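Local coordinates for maternal protein tudor (Drosophila melanogaster, PDB 3NTK) that recognises the Piwi protein Aubergine in a methylarginine-dependent way, here through its last extended Tudor domain, and is required for primordial germ cell formation, at residues Pro26-Met31 with Phe82-Asn87; Val80-Ile83 with Asn88-Thr91; Ala124-Phe129 with Lys160-Lys165. All coordinates share one frame; numbering follows the deposited sequence.

Interaction 1 of 3, residues Pro26-Met31 with Phe82-Asn87; sequences PALEQM and FIDFGN
Leu28, on helix 25-38, faces Asp84 in the turn between strands 78-82 and 87-95, and their CA atoms, 7.5 Å apart, are the nearest pair of CA atoms between 26-31 and 82-87. The turn is shaped from within: Phe82 O accepts a hydrogen bond from Phe85 N, and Phe82 N binds Asn87 O where the strands part. Gly86, with its positive phi of 67°, suits the reversal because it carries no side chain.

Leu28 does most of the touching. Its CG lies anti to the backbone N (chi1 177°), which sends both methyls off the helix toward the turn. CD1 rests 3.7 Å from Asp84 CB, and the two side chains run past one another in opposite directions, so the leucine meets the aspartate along its methylene rather than at its oxygens. The other branch, CD2, comes obliquely to the Phe85 ring, 4.4 Å from CZ, a looser touch. One helical turn on, Met31 crosses Asp84 at about a right angle. Because its chain bends at chi2 (58°), CG rather than the sulfur comes nearest, 4.1 Å from Asp84 OD2.

The carboxylate looks elsewhere for its polar partners: OD1 takes the backbone N of Tyr107 and a salt bridge from Arg66 NH2. Phe85 also meets the ring of Tyr65, which packs edge-to-face on Phe82. This is an aromatic cluster of the kind from which Tudor domains build methylarginine cages, and it is consistent with such a role here.

The contact is therefore apolar on the helix side and amphipathic on the turn side. A buried acid is tolerated beside leucine and methionine because other residues satisfy its oxygens, and its nearby arginine probably favours the ionised form.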
ATOM      1  N   PRO A  26      -3.085   6.224 -12.824  1.00 33.14           N
ATOM      2  CA  PRO A  26      -3.209   7.607 -13.306  1.00 32.71           C
ATOM      3  C   PRO A  26      -3.508   8.584 -12.170  1.00 32.61           C
ATOM      4  O   PRO A  26      -2.857   9.623 -12.046  1.00 33.52           O
ATOM      5  CB  PRO A  26      -4.363   7.522 -14.304  1.00 34.46           C
ATOM      6  CG  PRO A  26      -4.241   6.112 -14.833  1.00 34.28           C
ATOM      7  CD  PRO A  26      -3.983   5.325 -13.572  1.00 33.43           C
ATOM      8  N   ALA A  27      -4.496   8.244 -11.347  1.00 30.10           N
ATOM      9  CA  ALA A  27      -4.880   9.092 -10.221  1.00 30.13           C
ATOM     10  C   ALA A  27      -3.720   9.249  -9.244  1.00 28.05           C
ATOM     11  O   ALA A  27      -3.473  10.339  -8.727  1.00 26.94           O
ATOM     12  CB  ALA A  27      -6.098   8.508  -9.512  1.00 28.36           C
ATOM     13  N   LEU A  28      -2.998   8.160  -8.996  1.00 28.25           N
ATOM     14  CA  LEU A  28      -1.861   8.212  -8.085  1.00 28.39           C
ATOM     15  C   LEU A  28      -0.766   9.124  -8.633  1.00 28.68           C
ATOM     16  O   LEU A  28      -0.143   9.882  -7.884  1.00 26.13           O
ATOM     17  CB  LEU A  28      -1.289   6.810  -7.855  1.00 29.77           C
ATOM     18  CG  LEU A  28      -0.045   6.757  -6.961  1.00 30.98           C
ATOM     19  CD1 LEU A  28      -0.374   7.340  -5.593  1.00 31.91           C
ATOM     20  CD2 LEU A  28       0.442   5.316  -6.827  1.00 32.31           C
ATOM     21  N   GLU A  29      -0.530   9.049  -9.941  1.00 28.83           N
ATOM     22  CA  GLU A  29       0.493   9.879 -10.566  1.00 31.06           C
ATOM     23  C   GLU A  29       0.098  11.349 -10.494  1.00 30.16           C
ATOM     24  O   GLU A  29       0.958  12.223 -10.359  1.00 30.76           O
ATOM     25  CB  GLU A  29       0.706   9.461 -12.023  1.00 35.75           C
ATOM     26  CG  GLU A  29       1.210   8.036 -12.178  1.00 40.70           C
ATOM     27  CD  GLU A  29       1.641   7.723 -13.598  1.00 44.76           C
ATOM     28  OE1 GLU A  29       0.827   7.937 -14.526  1.00 46.60           O
ATOM     29  OE2 GLU A  29       2.792   7.260 -13.783  1.00 45.09           O
ATOM     30  N   GLN A  30      -1.203  11.620 -10.587  1.00 29.12           N
ATOM     31  CA  GLN A  30      -1.701  12.988 -10.494  1.00 31.56           C
ATOM     32  C   GLN A  30      -1.496  13.460  -9.057  1.00 30.87           C
ATOM     33  O   GLN A  30      -1.042  14.576  -8.820  1.00 29.84           O
ATOM     34  CB  GLN A  30      -3.192  13.061 -10.853  1.00 34.27           C
ATOM     35  CG  GLN A  30      -3.799  14.448 -10.625  1.00 41.59           C
ATOM     36  CD  GLN A  30      -5.271  14.535 -10.999  1.00 45.29           C
ATOM     37  OE1 GLN A  30      -5.645  14.323 -12.153  1.00 48.71           O
ATOM     38  NE2 GLN A  30      -6.113  14.855 -10.021  1.00 47.54           N
ATOM     39  N   MET A  31      -1.830  12.599  -8.098  1.00 29.23           N
ATOM     40  CA  MET A  31      -1.661  12.935  -6.686  1.00 28.55           C
ATOM     41  C   MET A  31      -0.198  13.255  -6.394  1.00 28.43           C
ATOM     42  O   MET A  31       0.122  14.275  -5.783  1.00 29.12           O
ATOM     43  CB  MET A  31      -2.108  11.769  -5.800  1.00 28.68           C
ATOM     44  CG  MET A  31      -1.799  11.954  -4.314  1.00 31.77           C
ATOM     45  SD  MET A  31      -2.550  13.444  -3.619  1.00 34.57           S
ATOM     46  CE  MET A  31      -4.279  12.955  -3.632  1.00 31.55           C
ATOM     47  N   PHE A  82       1.838   5.171   5.044  1.00 22.22           N
ATOM     48  CA  PHE A  82       1.716   5.893   3.784  1.00 22.22           C
ATOM     49  C   PHE A  82       0.595   5.227   2.996  1.00 22.66           C
ATOM     50  O   PHE A  82       0.778   4.190   2.357  1.00 23.30           O
ATOM     51  CB  PHE A  82       3.054   5.857   3.051  1.00 23.78           C
ATOM     52  CG  PHE A  82       4.141   6.598   3.779  1.00 25.31           C
ATOM     53  CD1 PHE A  82       4.078   7.983   3.916  1.00 25.97           C
ATOM     54  CD2 PHE A  82       5.208   5.917   4.354  1.00 23.81           C
ATOM     55  CE1 PHE A  82       5.069   8.680   4.620  1.00 24.41           C
ATOM     56  CE2 PHE A  82       6.199   6.604   5.058  1.00 25.45           C
ATOM     57  CZ  PHE A  82       6.127   7.988   5.190  1.00 24.43           C
ATOM     58  N   ILE A  83      -0.580   5.840   3.060  1.00 21.68           N
ATOM     59  CA  ILE A  83      -1.772   5.283   2.437  1.00 21.05           C
ATOM     60  C   ILE A  83      -1.719   4.951   0.953  1.00 20.71           C
ATOM     61  O   ILE A  83      -2.453   4.078   0.488  1.00 21.08           O
ATOM     62  CB  ILE A  83      -2.993   6.186   2.686  1.00 20.63           C
ATOM     63  CG1 ILE A  83      -2.801   7.542   2.004  1.00 18.56           C
ATOM     64  CG2 ILE A  83      -3.202   6.357   4.191  1.00 20.65           C
ATOM     65  CD1 ILE A  83      -4.060   8.400   2.030  1.00 21.42           C
ATOM     66  N   ASP A  84      -0.866   5.626   0.198  1.00 20.05           N
ATOM     67  CA  ASP A  84      -0.811   5.341  -1.227  1.00 21.27           C
ATOM     68  C   ASP A  84       0.253   4.310  -1.587  1.00 22.48           C
ATOM     69  O   ASP A  84       0.321   3.866  -2.730  1.00 23.42           O
ATOM     70  CB  ASP A  84      -0.591   6.632  -2.016  1.00 21.47           C
ATOM     71  CG  ASP A  84      -1.692   7.653  -1.766  1.00 21.74           C
ATOM     72  OD1 ASP A  84      -2.874   7.241  -1.727  1.00 22.56           O
ATOM     73  OD2 ASP A  84      -1.381   8.855  -1.607  1.00 20.50           O
ATOM     74  N   PHE A  85       1.057   3.911  -0.608  1.00 24.03           N
ATOM     75  CA  PHE A  85       2.119   2.941  -0.866  1.00 25.65           C
ATOM     76  C   PHE A  85       2.151   1.742   0.074  1.00 26.73           C
ATOM     77  O   PHE A  85       2.996   0.853  -0.063  1.00 28.23           O
ATOM     78  CB  PHE A  85       3.471   3.658  -0.885  1.00 27.23           C
ATOM     79  CG  PHE A  85       3.587   4.668  -1.990  1.00 29.29           C
ATOM     80  CD1 PHE A  85       3.034   5.938  -1.852  1.00 28.27           C
ATOM     81  CD2 PHE A  85       4.181   4.324  -3.200  1.00 28.78           C
ATOM     82  CE1 PHE A  85       3.066   6.849  -2.905  1.00 29.77           C
ATOM     83  CE2 PHE A  85       4.217   5.224  -4.257  1.00 30.54           C
ATOM     84  CZ  PHE A  85       3.657   6.492  -4.110  1.00 30.43           C
ATOM     85  N   GLY A  86       1.231   1.723   1.030  1.00 27.59           N
ATOM     86  CA  GLY A  86       1.123   0.604   1.950  1.00 27.87           C
ATOM     87  C   GLY A  86       2.215   0.297   2.959  1.00 29.27           C
ATOM     88  O   GLY A  86       2.147  -0.742   3.617  1.00 30.27           O
ATOM     89  N   ASN A  87       3.196   1.182   3.098  1.00 29.12           N
ATOM     90  CA  ASN A  87       4.292   0.960   4.040  1.00 28.99           C
ATOM     91  C   ASN A  87       4.224   1.863   5.271  1.00 29.62           C
ATOM     92  O   ASN A  87       3.661   2.956   5.218  1.00 27.05           O
ATOM     93  CB  ASN A  87       5.642   1.130   3.338  1.00 30.16           C
ATOM     94  CG  ASN A  87       5.904   2.563   2.920  1.00 31.68           C
ATOM     95  OD1 ASN A  87       5.081   3.187   2.250  1.00 35.57           O
ATOM     96  ND2 ASN A  87       7.056   3.094   3.314  1.00 28.75           N
TER

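Interaction 2 of 3, residues Val80-Ile83 with Asn88-Thr91; sequences VHFI and NAVT
The Phe82 ring carries Val80 CG2 on one face, offset toward the rim, and meets Ala89 at its edge, where CE2 lies 3.9 Å from Ala89 CB; alanine is small enough to sit beside the ring. The His81 ring has the Asn88 amide at its edge, the two planes 62° apart, although the exact placing of these groups is doubtful; it also meets the ring of Tyr18. An alanine in place of His81 would probably leave the Tyr18 ring without this neighbour and open a gap on that face of the sheet.

Val80 and Ala89 form a hydrogen-bonded antiparallel pair: Val80 N gives a nearly straight bond to Ala89 O (2.8 Å, 177°), and Ala89 N returns one to Val80 O (3.0 Å). That same oxygen lies 3.1 Å from Asn88 CA, a CA-H...O contact. Farther along, Val80 CG1 meets Thr91 CG2 at 4.0 Å, while Thr91 OG1 turns to Gln57 O. Beta-branched valine and threonine suit these extended positions.

The hairpin of strands 78-82 and 87-95 belongs to the curled antiparallel sheet of the Tudor barrel: His81 bonds through its backbone to Gln68 of strand 63-72, and Ala89 packs on Phe58 of strand 53-58.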
ATOM      1  N   VAL A  80       3.876   6.327  11.037  1.00 26.67           N
ATOM      2  CA  VAL A  80       2.828   6.636  10.083  1.00 26.24           C
ATOM      3  C   VAL A  80       2.666   5.536   9.052  1.00 25.85           C
ATOM      4  O   VAL A  80       3.540   4.687   8.882  1.00 28.43           O
ATOM      5  CB  VAL A  80       3.116   7.957   9.332  1.00 25.82           C
ATOM      6  CG1 VAL A  80       3.320   9.087  10.332  1.00 24.74           C
ATOM      7  CG2 VAL A  80       4.346   7.799   8.440  1.00 25.95           C
ATOM      8  N   HIS A  81       1.527   5.561   8.379  1.00 24.07           N
ATOM      9  CA  HIS A  81       1.226   4.610   7.327  1.00 23.20           C
ATOM     10  C   HIS A  81       1.021   5.428   6.062  1.00 22.74           C
ATOM     11  O   HIS A  81       0.148   6.301   6.017  1.00 21.23           O
ATOM     12  CB  HIS A  81      -0.050   3.835   7.643  1.00 25.83           C
ATOM     13  CG  HIS A  81      -0.409   2.825   6.600  1.00 24.82           C
ATOM     14  ND1 HIS A  81      -1.362   3.058   5.633  1.00 27.09           N
ATOM     15  CD2 HIS A  81       0.090   1.592   6.348  1.00 24.35           C
ATOM     16  CE1 HIS A  81      -1.436   2.011   4.831  1.00 25.57           C
ATOM     17  NE2 HIS A  81      -0.565   1.107   5.243  1.00 28.36           N
ATOM     18  N   PHE A  82       1.838   5.171   5.044  1.00 22.22           N
ATOM     19  CA  PHE A  82       1.716   5.893   3.784  1.00 22.22           C
ATOM     20  C   PHE A  82       0.595   5.227   2.996  1.00 22.66           C
ATOM     21  O   PHE A  82       0.778   4.190   2.357  1.00 23.30           O
ATOM     22  CB  PHE A  82       3.054   5.857   3.051  1.00 23.78           C
ATOM     23  CG  PHE A  82       4.141   6.598   3.779  1.00 25.31           C
ATOM     24  CD1 PHE A  82       4.078   7.983   3.916  1.00 25.97           C
ATOM     25  CD2 PHE A  82       5.208   5.917   4.354  1.00 23.81           C
ATOM     26  CE1 PHE A  82       5.069   8.680   4.620  1.00 24.41           C
ATOM     27  CE2 PHE A  82       6.199   6.604   5.058  1.00 25.45           C
ATOM     28  CZ  PHE A  82       6.127   7.988   5.190  1.00 24.43           C
ATOM     29  N   ILE A  83      -0.580   5.840   3.060  1.00 21.68           N
ATOM     30  CA  ILE A  83      -1.772   5.283   2.437  1.00 21.05           C
ATOM     31  C   ILE A  83      -1.719   4.951   0.953  1.00 20.71           C
ATOM     32  O   ILE A  83      -2.453   4.078   0.488  1.00 21.08           O
ATOM     33  CB  ILE A  83      -2.993   6.186   2.686  1.00 20.63           C
ATOM     34  CG1 ILE A  83      -2.801   7.542   2.004  1.00 18.56           C
ATOM     35  CG2 ILE A  83      -3.202   6.357   4.191  1.00 20.65           C
ATOM     36  CD1 ILE A  83      -4.060   8.400   2.030  1.00 21.42           C
ATOM     37  N   ASN A  88       4.804   1.400   6.376  1.00 29.10           N
ATOM     38  CA  ASN A  88       4.833   2.177   7.608  1.00 30.21           C
ATOM     39  C   ASN A  88       6.263   2.591   7.923  1.00 31.65           C
ATOM     40  O   ASN A  88       7.215   1.894   7.575  1.00 32.42           O
ATOM     41  CB  ASN A  88       4.279   1.357   8.775  1.00 31.50           C
ATOM     42  CG  ASN A  88       2.789   1.130   8.666  1.00 32.97           C
ATOM     43  OD1 ASN A  88       2.291   0.729   7.622  1.00 36.49           O
ATOM     44  ND2 ASN A  88       2.069   1.380   9.750  1.00 35.44           N
ATOM     45  N   ALA A  89       6.408   3.730   8.588  1.00 30.47           N
ATOM     46  CA  ALA A  89       7.727   4.226   8.946  1.00 30.39           C
ATOM     47  C   ALA A  89       7.608   5.268  10.040  1.00 30.65           C
ATOM     48  O   ALA A  89       6.557   5.886  10.212  1.00 29.91           O
ATOM     49  CB  ALA A  89       8.400   4.831   7.727  1.00 29.28           C
ATOM     50  N   VAL A  90       8.688   5.445  10.791  1.00 30.35           N
ATOM     51  CA  VAL A  90       8.725   6.428  11.862  1.00 30.32           C
ATOM     52  C   VAL A  90       9.342   7.676  11.252  1.00 30.10           C
ATOM     53  O   VAL A  90      10.370   7.593  10.581  1.00 29.66           O
ATOM     54  CB  VAL A  90       9.613   5.953  13.032  1.00 32.21           C
ATOM     55  CG1 VAL A  90       9.701   7.042  14.093  1.00 31.65           C
ATOM     56  CG2 VAL A  90       9.047   4.670  13.629  1.00 32.37           C
ATOM     57  N   THR A  91       8.710   8.823  11.469  1.00 28.86           N
ATOM     58  CA  THR A  91       9.213  10.075  10.918  1.00 30.72           C
ATOM     59  C   THR A  91       8.985  11.240  11.875  1.00 29.16           C
ATOM     60  O   THR A  91       8.247  11.116  12.845  1.00 28.76           O
ATOM     61  CB  THR A  91       8.537  10.394   9.564  1.00 32.53           C
ATOM     62  OG1 THR A  91       9.096  11.596   9.018  1.00 33.41           O
ATOM     63  CG2 THR A  91       7.036  10.574   9.743  1.00 32.75           C
TER

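Interaction 3 of 3, residues Ala124-Phe129 with Lys160-Lys165; sequences ALLQSF and KNISEK
Leu126 and Ile162 bring helix 120-131 to within 8.8 Å, CA to CA, of the short, weakly bonded helix 162-165, and one turn later the CA atoms of Phe129 and Lys165 stand 9.4 Å apart. At that separation the backbones stay clear of each other and long side chains must bridge the gap.

Ile162 is the central piece. With CG1 anti to the backbone N (chi1 -172°), its longer branch is directed at the helix. CG1 lies 3.7 Å from Leu126 CD2, where the two chains meet at a slant. Phe129 and Ile162 point at each other, Ile162 CD1 lying 3.7 Å from Phe129 CE1 and oblique to the ring. Farther round the ring, on the same side of its plane, Lys165 is met: CE2 is 3.7 Å from the lysine's backbone O, and CZ is 4.2 Å from its CB. Only the root of Lys165 joins the apolar contact, since its bent chain leads the ammonium away. Lysine suits this border position, whereas leucine, isoleucine and phenylalanine suit the buried part.

Around this patch, Tyr157 of strand 151-157 packs edge-to-face with Phe129, and Arg133 makes a cation-pi contact with that ring. Ile162 is tied through its backbone to Leu155 of the same strand, and the disulfide Cys121-Cys169 ties the start of helix 120-131 to the chain end, while strand 160-161 pairs with strand 151-157 of the OB-like lobe's sheet.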
ATOM      1  N   ALA A 124       4.679 -20.645   2.097  1.00 28.02           N
ATOM      2  CA  ALA A 124       6.064 -20.436   2.509  1.00 28.67           C
ATOM      3  C   ALA A 124       6.972 -19.944   1.389  1.00 28.67           C
ATOM      4  O   ALA A 124       7.901 -19.175   1.631  1.00 31.24           O
ATOM      5  CB  ALA A 124       6.631 -21.734   3.111  1.00 28.24           C
ATOM      6  N   LEU A 125       6.695 -20.382   0.166  1.00 27.92           N
ATOM      7  CA  LEU A 125       7.497 -20.010  -0.998  1.00 28.15           C
ATOM      8  C   LEU A 125       7.092 -18.667  -1.611  1.00 28.24           C
ATOM      9  O   LEU A 125       7.887 -18.020  -2.298  1.00 25.93           O
ATOM     10  CB  LEU A 125       7.368 -21.095  -2.070  1.00 31.45           C
ATOM     11  CG  LEU A 125       8.587 -21.500  -2.907  1.00 35.48           C
ATOM     12  CD1 LEU A 125       8.085 -22.188  -4.165  1.00 36.19           C
ATOM     13  CD2 LEU A 125       9.433 -20.297  -3.272  1.00 37.92           C
ATOM     14  N   LEU A 126       5.854 -18.250  -1.373  1.00 27.71           N
ATOM     15  CA  LEU A 126       5.380 -16.997  -1.946  1.00 27.83           C
ATOM     16  C   LEU A 126       6.228 -15.785  -1.586  1.00 26.99           C
ATOM     17  O   LEU A 126       6.415 -14.899  -2.413  1.00 26.95           O
ATOM     18  CB  LEU A 126       3.918 -16.751  -1.555  1.00 28.63           C
ATOM     19  CG  LEU A 126       2.921 -17.021  -2.682  1.00 33.20           C
ATOM     20  CD1 LEU A 126       1.493 -16.776  -2.191  1.00 32.30           C
ATOM     21  CD2 LEU A 126       3.245 -16.109  -3.864  1.00 31.35           C
ATOM     22  N   GLN A 127       6.741 -15.743  -0.362  1.00 28.08           N
ATOM     23  CA  GLN A 127       7.568 -14.618   0.071  1.00 32.01           C
ATOM     24  C   GLN A 127       8.730 -14.371  -0.896  1.00 32.18           C
ATOM     25  O   GLN A 127       8.913 -13.256  -1.392  1.00 31.74           O
ATOM     26  CB  GLN A 127       8.127 -14.878   1.472  1.00 34.44           C
ATOM     27  CG  GLN A 127       8.864 -13.690   2.064  1.00 40.79           C
ATOM     28  CD  GLN A 127       7.923 -12.598   2.541  1.00 43.38           C
ATOM     29  OE1 GLN A 127       8.339 -11.465   2.775  1.00 47.68           O
ATOM     30  NE2 GLN A 127       6.652 -12.941   2.702  1.00 45.38           N
ATOM     31  N   SER A 128       9.509 -15.415  -1.166  1.00 31.41           N
ATOM     32  CA  SER A 128      10.656 -15.304  -2.066  1.00 33.17           C
ATOM     33  C   SER A 128      10.247 -15.119  -3.526  1.00 31.83           C
ATOM     34  O   SER A 128      10.964 -14.493  -4.309  1.00 32.48           O
ATOM     35  CB  SER A 128      11.554 -16.540  -1.929  1.00 34.82           C
ATOM     36  OG  SER A 128      10.888 -17.715  -2.355  1.00 36.91           O
ATOM     37  N   PHE A 129       9.096 -15.663  -3.899  1.00 31.12           N
ATOM     38  CA  PHE A 129       8.618 -15.534  -5.267  1.00 31.83           C
ATOM     39  C   PHE A 129       8.263 -14.073  -5.541  1.00 33.00           C
ATOM     40  O   PHE A 129       8.600 -13.525  -6.593  1.00 31.75           O
ATOM     41  CB  PHE A 129       7.395 -16.438  -5.476  1.00 32.11           C
ATOM     42  CG  PHE A 129       6.846 -16.414  -6.874  1.00 32.34           C
ATOM     43  CD1 PHE A 129       5.942 -15.431  -7.267  1.00 32.47           C
ATOM     44  CD2 PHE A 129       7.232 -17.379  -7.802  1.00 33.55           C
ATOM     45  CE1 PHE A 129       5.427 -15.409  -8.563  1.00 33.49           C
ATOM     46  CE2 PHE A 129       6.725 -17.365  -9.099  1.00 33.98           C
ATOM     47  CZ  PHE A 129       5.818 -16.377  -9.479  1.00 34.35           C
ATOM     48  N   LYS A 160      -2.458 -16.719 -14.503  1.00 34.66           N
ATOM     49  CA  LYS A 160      -2.611 -18.105 -14.059  1.00 33.63           C
ATOM     50  C   LYS A 160      -2.621 -18.133 -12.530  1.00 32.11           C
ATOM     51  O   LYS A 160      -1.931 -17.338 -11.892  1.00 28.24           O
ATOM     52  CB  LYS A 160      -1.454 -18.966 -14.569  1.00 35.98           C
ATOM     53  CG  LYS A 160      -1.322 -19.011 -16.081  1.00 39.57           C
ATOM     54  CD  LYS A 160      -2.549 -19.629 -16.725  1.00 42.85           C
ATOM     55  CE  LYS A 160      -2.492 -19.498 -18.239  1.00 45.64           C
ATOM     56  NZ  LYS A 160      -2.454 -18.064 -18.650  1.00 47.96           N
ATOM     57  N   ASN A 161      -3.407 -19.036 -11.945  1.00 31.52           N
ATOM     58  CA  ASN A 161      -3.459 -19.144 -10.487  1.00 31.98           C
ATOM     59  C   ASN A 161      -2.028 -19.239  -9.969  1.00 31.50           C
ATOM     60  O   ASN A 161      -1.237 -20.050 -10.456  1.00 29.91           O
ATOM     61  CB  ASN A 161      -4.258 -20.377 -10.063  1.00 36.23           C
ATOM     62  CG  ASN A 161      -5.754 -20.132 -10.062  1.00 41.23           C
ATOM     63  OD1 ASN A 161      -6.261 -19.325  -9.281  1.00 44.73           O
ATOM     64  ND2 ASN A 161      -6.470 -20.831 -10.935  1.00 44.36           N
ATOM     65  N   ILE A 162      -1.700 -18.403  -8.987  1.00 28.22           N
ATOM     66  CA  ILE A 162      -0.358 -18.357  -8.423  1.00 29.27           C
ATOM     67  C   ILE A 162       0.228 -19.733  -8.084  1.00 30.36           C
ATOM     68  O   ILE A 162       1.402 -19.992  -8.349  1.00 29.59           O
ATOM     69  CB  ILE A 162      -0.325 -17.444  -7.168  1.00 29.39           C
ATOM     70  CG1 ILE A 162       1.117 -17.237  -6.702  1.00 29.76           C
ATOM     71  CG2 ILE A 162      -1.177 -18.039  -6.068  1.00 28.72           C
ATOM     72  CD1 ILE A 162       1.970 -16.461  -7.686  1.00 30.45           C
ATOM     73  N   SER A 163      -0.591 -20.613  -7.520  1.00 31.23           N
ATOM     74  CA  SER A 163      -0.136 -21.951  -7.152  1.00 34.52           C
ATOM     75  C   SER A 163       0.462 -22.702  -8.345  1.00 36.50           C
ATOM     76  O   SER A 163       1.336 -23.554  -8.179  1.00 36.67           O
ATOM     77  CB  SER A 163      -1.296 -22.753  -6.561  1.00 34.57           C
ATOM     78  OG  SER A 163      -0.893 -24.068  -6.224  1.00 40.78           O
ATOM     79  N   GLU A 164      -0.010 -22.385  -9.547  1.00 35.64           N
ATOM     80  CA  GLU A 164       0.497 -23.039 -10.747  1.00 38.41           C
ATOM     81  C   GLU A 164       1.883 -22.528 -11.126  1.00 36.85           C
ATOM     82  O   GLU A 164       2.685 -23.268 -11.689  1.00 37.75           O
ATOM     83  CB  GLU A 164      -0.456 -22.818 -11.923  1.00 40.89           C
ATOM     84  CG  GLU A 164       0.004 -23.487 -13.207  1.00 47.69           C
ATOM     85  CD  GLU A 164      -0.896 -23.180 -14.386  1.00 50.06           C
ATOM     86  OE1 GLU A 164      -2.123 -23.390 -14.268  1.00 52.29           O
ATOM     87  OE2 GLU A 164      -0.374 -22.730 -15.431  1.00 52.09           O
ATOM     88  N   LYS A 165       2.165 -21.265 -10.814  1.00 35.82           N
ATOM     89  CA  LYS A 165       3.457 -20.675 -11.146  1.00 35.04           C
ATOM     90  C   LYS A 165       4.526 -20.971 -10.098  1.00 35.18           C
ATOM     91  O   LYS A 165       5.707 -20.705 -10.320  1.00 33.92           O
ATOM     92  CB  LYS A 165       3.313 -19.162 -11.331  1.00 35.64           C
ATOM     93  CG  LYS A 165       2.139 -18.768 -12.212  1.00 37.57           C
ATOM     94  CD  LYS A 165       2.233 -19.361 -13.611  1.00 39.76           C
ATOM     95  CE  LYS A 165       3.324 -18.699 -14.427  1.00 41.72           C
ATOM     96  NZ  LYS A 165       3.227 -19.087 -15.863  1.00 43.11           N
TER

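Interactions 1 and 2 share Phe82 and Ile83 and touch, their centres about 13 Å apart: interaction 2 zips the hairpin of strands 78-82 and 87-95 together, and interaction 1 sets helix 25-38 against the turn that closes it. Interaction 3 lies apart, its centre about 26 Å from that of interaction 1, and packs the C-terminal segment against helix 120-131. All three are largely buried, each with a less buried border residue: Phe85, Asn88 (the exposed one) and Lys165. Chemistry follows place: backbone bonding in interaction 2, leucine and methionine against an aspartate whose charge is answered elsewhere in interaction 1, and apolar packing round an isoleucine and a phenylalanine in interaction 3.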